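Local atomic coordinates of pathogenicity island protein (Staphylococcus aureus subsp. aureus, PDB entry 3HL6), a protein that is of unknown function but is encoded by open reading frame 9 of a staphylococcal pathogenicity island. Residues D102-Q107 with E157-L162. Sequence-based numbering, arbitrary orientation.
Sequences DMMASQ and EMLYQL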
loop_
_atom_site.group_PDB
_atom_site.type_symbol
_atom_site.label_atom_id
_atom_site.label_comp_id
_atom_site.label_asym_id
_atom_site.label_seq_id
_atom_site.Cartn_x
_atom_site.Cartn_y
_atom_site.Cartn_z
ATOM N N ASP B 102 -18.395 -5.854 -2.398
ATOM C CA ASP B 102 -18.990 -7.179 -2.224
ATOM C C ASP B 102 -18.195 -8.050 -1.261
ATOM O O ASP B 102 -18.769 -8.855 -0.513
ATOM C CB ASP B 102 -19.085 -7.915 -3.550
ATOM C CG ASP B 102 -20.057 -7.266 -4.493
ATOM O OD1 ASP B 102 -20.942 -6.550 -3.990
ATOM O OD2 ASP B 102 -19.919 -7.478 -5.718
ATOM N N MET B 103 -16.880 -7.880 -1.265
ATOM C CA MET B 103 -16.084 -8.562 -0.279
ATOM C C MET B 103 -16.542 -8.203 1.117
ATOM O O MET B 103 -16.656 -9.089 1.987
ATOM C CB MET B 103 -14.615 -8.265 -0.439
ATOM C CG MET B 103 -13.785 -9.102 0.511
ATOM S SD MET B 103 -13.798 -10.857 0.120
ATOM C CE MET B 103 -12.823 -11.543 1.459
ATOM N N MET B 104 -16.819 -6.918 1.340
ATOM C CA MET B 104 -17.202 -6.483 2.679
ATOM C C MET B 104 -18.636 -6.916 2.975
ATOM O O MET B 104 -18.931 -7.398 4.058
ATOM C CB MET B 104 -16.992 -4.976 2.838
ATOM C CG MET B 104 -17.401 -4.424 4.165
ATOM S SD MET B 104 -17.252 -2.634 4.389
ATOM C CE MET B 104 -17.729 -2.573 6.098
ATOM N N ALA B 105 -19.519 -6.772 1.986
ATOM C CA ALA B 105 -20.916 -7.200 2.102
ATOM C C ALA B 105 -21.027 -8.685 2.427
ATOM O O ALA B 105 -21.853 -9.112 3.249
ATOM C CB ALA B 105 -21.666 -6.887 0.811
ATOM N N SER B 106 -20.188 -9.470 1.765
ATOM C CA SER B 106 -20.037 -10.892 2.078
ATOM C C SER B 106 -19.714 -11.118 3.525
ATOM O O SER B 106 -20.460 -11.786 4.220
ATOM C CB SER B 106 -18.926 -11.483 1.238
ATOM O OG SER B 106 -19.219 -12.829 0.990
ATOM N N GLN B 107 -18.611 -10.536 3.992
ATOM C CA GLN B 107 -18.194 -10.735 5.375
ATOM C C GLN B 107 -19.225 -10.277 6.383
ATOM O O GLN B 107 -19.297 -10.807 7.483
ATOM C CB GLN B 107 -16.885 -10.013 5.660
ATOM C CG GLN B 107 -15.735 -10.566 4.894
ATOM C CD GLN B 107 -15.510 -12.028 5.175
ATOM O OE1 GLN B 107 -15.632 -12.488 6.316
ATOM N NE2 GLN B 107 -15.177 -12.777 4.136
ATOM N N GLU B 157 -12.719 -6.520 12.834
ATOM C CA GLU B 157 -11.450 -5.849 12.543
ATOM C C GLU B 157 -11.229 -5.910 11.064
ATOM O O GLU B 157 -10.840 -4.935 10.411
ATOM C CB GLU B 157 -10.288 -6.475 13.312
ATOM C CG GLU B 157 -10.295 -6.110 14.783
ATOM C CD GLU B 157 -9.166 -6.763 15.565
ATOM O OE1 GLU B 157 -8.576 -7.744 15.067
ATOM O OE2 GLU B 157 -8.862 -6.279 16.686
ATOM N N MET B 158 -11.541 -7.061 10.524
ATOM C CA MET B 158 -11.383 -7.283 9.110
ATOM C C MET B 158 -12.398 -6.492 8.248
ATOM O O MET B 158 -12.041 -5.937 7.227
ATOM C CB MET B 158 -11.428 -8.782 8.845
ATOM C CG MET B 158 -10.911 -9.119 7.517
ATOM S SD MET B 158 -12.265 -9.843 6.626
ATOM C CE MET B 158 -11.446 -11.364 6.027
ATOM N N LEU B 159 -13.650 -6.423 8.684
ATOM C CA LEU B 159 -14.610 -5.441 8.142
ATOM C C LEU B 159 -14.034 -4.039 8.164
ATOM O O LEU B 159 -14.063 -3.332 7.174
ATOM C CB LEU B 159 -15.945 -5.491 8.906
ATOM C CG LEU B 159 -16.809 -6.732 8.633
ATOM C CD1 LEU B 159 -17.947 -6.832 9.616
ATOM C CD2 LEU B 159 -17.319 -6.697 7.206
ATOM N N TYR B 160 -13.462 -3.637 9.283
ATOM C CA TYR B 160 -12.833 -2.327 9.293
ATOM C C TYR B 160 -11.771 -2.167 8.222
ATOM O O TYR B 160 -11.662 -1.113 7.639
ATOM C CB TYR B 160 -12.274 -1.985 10.665
ATOM C CG TYR B 160 -13.320 -1.374 11.532
ATOM C CD1 TYR B 160 -13.360 -0.000 11.751
ATOM C CD2 TYR B 160 -14.294 -2.158 12.098
ATOM C CE1 TYR B 160 -14.326 0.568 12.540
ATOM C CE2 TYR B 160 -15.259 -1.614 12.893
ATOM C CZ TYR B 160 -15.284 -0.243 13.110
ATOM O OH TYR B 160 -16.275 0.290 13.921
ATOM N N GLN B 161 -10.976 -3.197 7.969
ATOM C CA GLN B 161 -9.862 -3.091 7.029
ATOM C C GLN B 161 -10.348 -2.936 5.591
ATOM O O GLN B 161 -9.854 -2.091 4.848
ATOM C CB GLN B 161 -8.930 -4.304 7.156
ATOM C CG GLN B 161 -8.145 -4.317 8.468
ATOM C CD GLN B 161 -7.416 -5.648 8.733
ATOM O OE1 GLN B 161 -7.854 -6.714 8.312
ATOM N NE2 GLN B 161 -6.311 -5.574 9.408
ATOM N N LEU B 162 -11.307 -3.771 5.203
ATOM C CA LEU B 162 -12.030 -3.573 3.959
ATOM C C LEU B 162 -12.564 -2.141 3.835
ATOM O O LEU B 162 -12.384 -1.499 2.794
ATOM C CB LEU B 162 -13.168 -4.587 3.856
ATOM C CG LEU B 162 -12.624 -6.006 3.808
ATOM C CD1 LEU B 162 -13.700 -7.069 3.899
ATOM C CD2 LEU B 162 -11.833 -6.143 2.505
#
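Met-104 and Leu-162 meet in an apolar helix-helix contact, buried near the centre of the chain, where helix 100-109 packs against helix 152-163. Their CA atoms are the nearest pair across the two segments, 6.1 Å apart, and the side chains touch at their roots, CB of Met-104 lying 4.0 Å from CB of Leu-162. One branch of the leucine reaches further in: its CD1 sits 3.8 Å from the CA of Met-104 and 4.0 Å from the CG of Met-103, and it also lies beside the CG of Gln-107. A single methyl thus fits among three residues of the facing helix. Leu-159, about one turn earlier, also uses a single methyl, CD2, which rests 3.8 Å from the CG of Met-104 and 3.7 Å from the CB of Gln-107, close to the backbone O of Met-104.

The pair illustrates antiparallel helix packing, with segment axes 9.6 Å apart and their directions 163° from one another. Residues 104 and 107 on one helix, and 159 and 162 on the other, are each three apart, which brings successive turns to the same interface. Fully extended, with chi1 at 178°, Met-104 runs across Leu-159 at about a right angle and carries its CE to the backbone O of that residue; beyond, it touches Leu-173 of helix 171-184 and Phe-42. On the partly exposed side, the aliphatic part of Gln-107 crosses, at about a right angle, Met-158, whose SD lies 3.9 Å from the glutamine CG. Tyr-90 of strand 90-92 touches both Met-103 and Leu-162, while on helix 152-163 Tyr-160 turns away from this interface to stack on Phe-68 and hydrogen-bond through its OH to the backbone N of Val-57, tying the helix to the main sheet.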